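Local coordinates for protein alpha-11 giardin (Giardia intestinalis, PDB 2II2) that binds calcium as an annexin-family protein and is probably involved in attachment of the parasite to the intestinal mucosa and in remodelling its cytoskeleton, at residues 54-59 and 64-69; 15-18 and 24-27. All blocks are in the same frame, centred on the assembly; numbering follows the deposited sequence.

Contact 1. Residues 54-59 and 64-69; sequences AFLKKC and PYEDVM
E66 and K57 meet across an antiparallel helix hairpin of the all-helical annexin fold, in which helix 52-59 ends, a four-residue loop turns the chain, and helix 64-73 runs back. The two short segments lie 10.2 Å apart at their axes with 168° between their directions. At this spacing most of the contact falls to four side chains, with the K57 carbonyl joining in.

The apolar part is small. Both methyls of L56 face CB of M69, L56 CD2 at 4.1 Å and CD1 marginally farther. With its CG anti to the carbonyl carbon (chi1 -80°) and a second bend at chi2, M69 carries its sulfur away from L56, and its side chain packs on V26 and T29 of helix 22-29.

K57 and E66 touch through the lysine's alkyl stem and are not ion-paired. CG of E66 stands anti to the backbone N (chi1 -168°), and the extended chain brings the carboxylate against the stem of K57, the two side chains crossing at about a right angle; E66 CD is 3.7 Å from K57 CG. K57 NZ leads off and stays 5.6 Å from E66 OE1. E66 is a calcium ligand in another crystal structure of this protein, but no calcium is bound here. In this metal-free state E66 OE2 lies 3.3 Å from K57 O, to one side of the carbonyl; both are acceptors and do not bond.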
ATOM      1  N   ALA A  54     -14.006  10.862  12.060  1.00 10.32           N
ATOM      2  CA  ALA A  54     -13.935  10.641  13.489  1.00 10.40           C
ATOM      3  C   ALA A  54     -15.233  10.025  14.023  1.00  9.70           C
ATOM      4  O   ALA A  54     -15.218   9.184  14.899  1.00  9.87           O
ATOM      5  CB  ALA A  54     -13.616  11.955  14.224  1.00 11.86           C
ATOM      6  N   PHE A  55     -16.361  10.474  13.481  1.00  9.56           N
ATOM      7  CA  PHE A  55     -17.651   9.925  13.891  1.00  9.69           C
ATOM      8  C   PHE A  55     -17.765   8.467  13.477  1.00  9.14           C
ATOM      9  O   PHE A  55     -18.212   7.653  14.247  1.00 10.09           O
ATOM     10  CB  PHE A  55     -18.792  10.758  13.315  1.00  9.79           C
ATOM     11  CG  PHE A  55     -20.166  10.321  13.769  1.00 10.37           C
ATOM     12  CD1 PHE A  55     -20.534  10.435  15.104  1.00 10.31           C
ATOM     13  CD2 PHE A  55     -21.106   9.839  12.858  1.00  9.93           C
ATOM     14  CE1 PHE A  55     -21.785  10.039  15.542  1.00 11.64           C
ATOM     15  CE2 PHE A  55     -22.368   9.432  13.283  1.00 11.84           C
ATOM     16  CZ  PHE A  55     -22.726   9.544  14.620  1.00 10.72           C
ATOM     17  N   LEU A  56     -17.350   8.145  12.250  1.00  9.10           N
ATOM     18  CA  LEU A  56     -17.302   6.746  11.816  1.00  9.30           C
ATOM     19  C   LEU A  56     -16.470   5.909  12.804  1.00  8.66           C
ATOM     20  O   LEU A  56     -16.907   4.850  13.232  1.00  9.04           O
ATOM     21  CB  LEU A  56     -16.792   6.655  10.383  1.00  8.81           C
ATOM     22  CG  LEU A  56     -16.729   5.268   9.740  1.00  8.76           C
ATOM     23  CD1 LEU A  56     -16.814   5.378   8.240  1.00 10.10           C
ATOM     24  CD2 LEU A  56     -15.456   4.538  10.137  1.00 10.01           C
ATOM     25  N   LYS A  57     -15.299   6.422  13.193  1.00  9.23           N
ATOM     26  CA  LYS A  57     -14.437   5.677  14.109  1.00  9.44           C
ATOM     27  C   LYS A  57     -15.066   5.557  15.495  1.00  9.78           C
ATOM     28  O   LYS A  57     -14.875   4.541  16.165  1.00  9.90           O
ATOM     29  CB  LYS A  57     -13.068   6.336  14.190  1.00 10.24           C
ATOM     30  CG  LYS A  57     -12.194   6.166  12.966  1.00 11.28           C
ATOM     31  CD  LYS A  57     -10.827   6.793  13.220  1.00 14.66           C
ATOM     32  CE  LYS A  57      -9.968   6.901  11.975  1.00 17.33           C
ATOM     33  NZ  LYS A  57      -8.785   7.780  12.207  1.00 19.76           N
ATOM     34  N   LYS A  58     -15.811   6.582  15.915  0.50  9.69           N
ATOM     35  CA  LYS A  58     -16.484   6.567  17.209  0.50  9.65           C
ATOM     36  C   LYS A  58     -17.588   5.514  17.253  0.50 10.00           C
ATOM     37  O   LYS A  58     -17.854   4.934  18.298  0.50  9.86           O
ATOM     38  CB  LYS A  58     -17.057   7.949  17.536  0.50 10.22           C
ATOM     39  CG  LYS A  58     -17.516   8.122  18.989  0.50 10.10           C
ATOM     40  CD  LYS A  58     -18.241   9.447  19.206  0.50 10.18           C
ATOM     41  CE  LYS A  58     -18.787   9.604  20.623  0.50 10.95           C
ATOM     42  NZ  LYS A  58     -19.734   8.517  21.056  0.50 12.02           N
ATOM     43  N   CYS A  59     -18.225   5.282  16.109  1.00  9.39           N
ATOM     44  CA  CYS A  59     -19.360   4.366  16.021  1.00  9.78           C
ATOM     45  C   CYS A  59     -18.950   2.916  15.765  1.00 10.45           C
ATOM     46  O   CYS A  59     -19.595   1.993  16.263  1.00 11.57           O
ATOM     47  CB  CYS A  59     -20.289   4.835  14.903  1.00 11.21           C
ATOM     48  SG  CYS A  59     -21.196   6.341  15.289  1.00 11.13           S
ATOM     49  N   PRO A  64      -9.600  -3.989  11.579  1.00  8.28           N
ATOM     50  CA  PRO A  64      -9.407  -3.859  10.137  1.00  8.52           C
ATOM     51  C   PRO A  64     -10.626  -3.373   9.352  1.00  7.83           C
ATOM     52  O   PRO A  64     -10.456  -2.702   8.332  1.00  8.56           O
ATOM     53  CB  PRO A  64      -8.932  -5.263   9.701  1.00  8.52           C
ATOM     54  CG  PRO A  64      -9.413  -6.171  10.756  1.00 11.03           C
ATOM     55  CD  PRO A  64      -9.404  -5.371  12.046  1.00  9.15           C
ATOM     56  N   TYR A  65     -11.836  -3.730   9.785  1.00  7.84           N
ATOM     57  CA  TYR A  65     -13.022  -3.179   9.146  1.00  7.77           C
ATOM     58  C   TYR A  65     -13.054  -1.639   9.320  1.00  7.50           C
ATOM     59  O   TYR A  65     -13.232  -0.897   8.365  1.00  7.69           O
ATOM     60  CB  TYR A  65     -14.306  -3.855   9.667  1.00  8.43           C
ATOM     61  CG  TYR A  65     -15.550  -3.222   9.083  1.00  7.89           C
ATOM     62  CD1 TYR A  65     -16.122  -3.677   7.888  1.00  8.35           C
ATOM     63  CD2 TYR A  65     -16.110  -2.108   9.682  1.00  9.09           C
ATOM     64  CE1 TYR A  65     -17.221  -3.064   7.342  1.00  8.03           C
ATOM     65  CE2 TYR A  65     -17.221  -1.489   9.149  1.00  9.44           C
ATOM     66  CZ  TYR A  65     -17.780  -1.961   7.974  1.00  8.16           C
ATOM     67  OH  TYR A  65     -18.872  -1.346   7.429  1.00  9.12           O
ATOM     68  N   GLU A  66     -12.832  -1.167  10.554  1.00  8.00           N
ATOM     69  CA  GLU A  66     -12.769   0.280  10.757  1.00  7.91           C
ATOM     70  C   GLU A  66     -11.652   0.894   9.896  1.00  7.30           C
ATOM     71  O   GLU A  66     -11.849   1.941   9.292  1.00  7.91           O
ATOM     72  CB  GLU A  66     -12.468   0.617  12.225  1.00  8.59           C
ATOM     73  CG  GLU A  66     -12.668   2.106  12.564  1.00  9.77           C
ATOM     74  CD  GLU A  66     -11.846   2.583  13.746  1.00 11.27           C
ATOM     75  OE1 GLU A  66     -10.595   2.717  13.590  1.00 12.97           O
ATOM     76  OE2 GLU A  66     -12.441   2.818  14.818  1.00 11.84           O
ATOM     77  N   ASP A  67     -10.485   0.250   9.859  1.00  7.47           N
ATOM     78  CA  ASP A  67      -9.337   0.772   9.127  1.00  8.01           C
ATOM     79  C   ASP A  67      -9.661   0.964   7.652  1.00  7.09           C
ATOM     80  O   ASP A  67      -9.347   1.987   7.084  1.00  8.75           O
ATOM     81  CB  ASP A  67      -8.143  -0.185   9.180  1.00  8.80           C
ATOM     82  CG  ASP A  67      -7.427  -0.206  10.502  1.00 10.67           C
ATOM     83  OD1 ASP A  67      -7.662   0.675  11.353  1.00 11.74           O
ATOM     84  OD2 ASP A  67      -6.610  -1.142  10.679  1.00 12.54           O
ATOM     85  N   VAL A  68     -10.238  -0.061   7.016  1.00  7.49           N
ATOM     86  CA  VAL A  68     -10.488   0.037   5.579  1.00  7.37           C
ATOM     87  C   VAL A  68     -11.504   1.134   5.284  1.00  7.24           C
ATOM     88  O   VAL A  68     -11.397   1.872   4.298  1.00  7.86           O
ATOM     89  CB  VAL A  68     -10.869  -1.333   4.946  1.00  7.22           C
ATOM     90  CG1 VAL A  68     -12.285  -1.760   5.293  1.00  7.83           C
ATOM     91  CG2 VAL A  68     -10.696  -1.245   3.435  1.00  8.12           C
ATOM     92  N   MET A  69     -12.492   1.276   6.157  1.00  7.52           N
ATOM     93  CA  MET A  69     -13.496   2.322   5.989  1.00  8.29           C
ATOM     94  C   MET A  69     -12.928   3.727   6.230  1.00  7.96           C
ATOM     95  O   MET A  69     -13.191   4.681   5.451  1.00  8.71           O
ATOM     96  CB  MET A  69     -14.687   2.061   6.915  1.00  8.85           C
ATOM     97  CG  MET A  69     -15.662   1.046   6.419  1.00  8.62           C
ATOM     98  SD  MET A  69     -16.492   1.706   4.950  1.00 10.61           S
ATOM     99  CE  MET A  69     -17.460   0.295   4.408  1.00 10.82           C
TER

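Contact 2. Residues 15-18 and 24-27; sequences AILE and ELVT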
ATOM      1  N   ALA A  15     -27.638   7.378  10.633  1.00  9.91           N
ATOM      2  CA  ALA A  15     -28.392   6.307  11.266  1.00 10.91           C
ATOM      3  C   ALA A  15     -27.686   4.945  11.172  1.00 10.02           C
ATOM      4  O   ALA A  15     -27.718   4.143  12.126  1.00 11.53           O
ATOM      5  CB  ALA A  15     -29.791   6.226  10.684  1.00 11.25           C
ATOM      6  N   ILE A  16     -27.095   4.662  10.011  1.00  9.74           N
ATOM      7  CA  ILE A  16     -26.309   3.429   9.837  1.00  9.51           C
ATOM      8  C   ILE A  16     -25.190   3.363  10.881  1.00 10.00           C
ATOM      9  O   ILE A  16     -24.969   2.327  11.518  1.00 10.31           O
ATOM     10  CB  ILE A  16     -25.717   3.381   8.418  1.00 10.34           C
ATOM     11  CG1 ILE A  16     -26.807   3.059   7.393  1.00 10.57           C
ATOM     12  CG2 ILE A  16     -24.609   2.349   8.308  1.00 10.51           C
ATOM     13  CD1 ILE A  16     -26.376   3.244   5.949  1.00 11.40           C
ATOM     14  N   LEU A  17     -24.498   4.487  11.038  1.00 10.03           N
ATOM     15  CA  LEU A  17     -23.392   4.533  11.979  1.00 10.36           C
ATOM     16  C   LEU A  17     -23.856   4.396  13.434  1.00  9.83           C
ATOM     17  O   LEU A  17     -23.262   3.617  14.223  1.00 10.94           O
ATOM     18  CB  LEU A  17     -22.560   5.801  11.732  1.00  9.90           C
ATOM     19  CG  LEU A  17     -21.762   5.806  10.413  1.00  9.87           C
ATOM     20  CD1 LEU A  17     -21.173   7.196  10.144  1.00 11.36           C
ATOM     21  CD2 LEU A  17     -20.663   4.742  10.380  1.00 10.69           C
ATOM     22  N   GLU A  18     -24.955   5.099  13.761  1.00 10.42           N
ATOM     23  CA  GLU A  18     -25.497   4.995  15.109  1.00 11.96           C
ATOM     24  C   GLU A  18     -25.970   3.584  15.452  1.00 11.54           C
ATOM     25  O   GLU A  18     -25.954   3.196  16.617  1.00 13.53           O
ATOM     26  CB  GLU A  18     -26.598   6.041  15.333  1.00 11.85           C
ATOM     27  CG  GLU A  18     -26.011   7.445  15.361  1.00 14.39           C
ATOM     28  CD  GLU A  18     -27.037   8.558  15.221  1.00 16.34           C
ATOM     29  OE1 GLU A  18     -28.183   8.309  14.791  1.00 16.60           O
ATOM     30  OE2 GLU A  18     -26.669   9.703  15.549  1.00 16.99           O
ATOM     31  N   GLU A  24     -24.660  -2.564   6.258  1.00  9.70           N
ATOM     32  CA  GLU A  24     -25.246  -1.482   5.499  1.00 10.41           C
ATOM     33  C   GLU A  24     -24.241  -0.370   5.192  1.00  9.84           C
ATOM     34  O   GLU A  24     -24.389   0.339   4.191  1.00 10.32           O
ATOM     35  CB  GLU A  24     -26.486  -0.934   6.195  1.00 11.31           C
ATOM     36  CG  GLU A  24     -27.382  -0.310   5.174  1.00 16.22           C
ATOM     37  CD  GLU A  24     -28.739   0.079   5.695  1.00 19.36           C
ATOM     38  OE1 GLU A  24     -29.153  -0.377   6.800  1.00 19.53           O
ATOM     39  OE2 GLU A  24     -29.384   0.865   4.976  1.00 20.02           O
ATOM     40  N   LEU A  25     -23.231  -0.194   6.044  1.00  9.26           N
ATOM     41  CA  LEU A  25     -22.218   0.802   5.742  1.00  8.91           C
ATOM     42  C   LEU A  25     -21.471   0.449   4.464  1.00  9.30           C
ATOM     43  O   LEU A  25     -21.105   1.337   3.681  1.00  9.52           O
ATOM     44  CB  LEU A  25     -21.279   1.006   6.924  1.00  9.42           C
ATOM     45  CG  LEU A  25     -20.186   2.058   6.748  1.00  9.41           C
ATOM     46  CD1 LEU A  25     -20.792   3.440   6.501  1.00 11.04           C
ATOM     47  CD2 LEU A  25     -19.246   2.083   7.930  1.00 10.16           C
ATOM     48  N   VAL A  26     -21.248  -0.843   4.256  1.00  8.77           N
ATOM     49  CA  VAL A  26     -20.593  -1.277   3.014  1.00  9.51           C
ATOM     50  C   VAL A  26     -21.411  -0.902   1.778  1.00  8.97           C
ATOM     51  O   VAL A  26     -20.893  -0.310   0.832  1.00  9.98           O
ATOM     52  CB  VAL A  26     -20.317  -2.786   3.026  1.00  9.73           C
ATOM     53  CG1 VAL A  26     -19.789  -3.302   1.710  1.00  9.89           C
ATOM     54  CG2 VAL A  26     -19.325  -3.148   4.136  1.00  9.99           C
ATOM     55  N   THR A  27     -22.687  -1.253   1.793  1.00  9.68           N
ATOM     56  CA  THR A  27     -23.523  -0.969   0.634  1.00 10.14           C
ATOM     57  C   THR A  27     -23.711   0.537   0.431  1.00  9.48           C
ATOM     58  O   THR A  27     -23.738   1.020  -0.708  1.00 10.73           O
ATOM     59  CB  THR A  27     -24.858  -1.716   0.721  1.00 10.98           C
ATOM     60  OG1 THR A  27     -25.575  -1.278   1.868  1.00 14.14           O
ATOM     61  CG2 THR A  27     -24.612  -3.192   0.826  1.00 13.40           C
TER
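Apolar packing, mostly buried, joins the last turn of helix 9-18 to the early part of helix 22-29 near the N-terminus of the chain. I16 does most of the work. Its CD1 reaches 3.8 Å from CG of E24, and CG1 lies 3.9 Å from the carboxylate carbon CD of the same residue, directly above it, so the glutamate offers its aliphatic stem and a face of its carboxylate to a hydrocarbon branch; the two side chains cross at about a right angle. The other branch, CG2, stands anti to the backbone N while CG1 lies anti to the carbonyl carbon (chi1 -74°); this fork lets one isoleucine serve two neighbours, CG2 resting 3.8 Å from CB of L25 and 3.7 Å from its backbone N.

The two helices form a helix-turn-helix unit of the annexin fold, with N21 OD1 hydrogen-bonded to the E24 backbone N where the second helix begins. On the side toward helices 52-59 and 64-73, L17 and L25 meet through their methyls. L17 also packs on F52, F55, L56 and C59 of helix 52-59, and L25 on Y65 and M69 of helix 64-73. The leucine pair closes with CD2 of L17 3.9 Å from CD2 of L25.

In the fold
Contact 2 closes before contact 1 opens along the chain, and the two helix pairs pack against each other with the centres of the contacts 11 Å apart. They touch directly: CB of C59 lies 3.3 Å from O of L17, and OH of Y65 is 3.4 Å from CB of L25. Farther along, CE of M69 packs 3.8 Å from CA of V26. The calcium site, which includes I60 and E66 and is empty in this model, takes a ligand from contact 1 and is neighboured by L17 of contact 2. The E66 side chain is about 4 Å from that of I60; the L17 side chain is likewise about 4 Å from I60, whereas that of L25 is about 8 Å from E66.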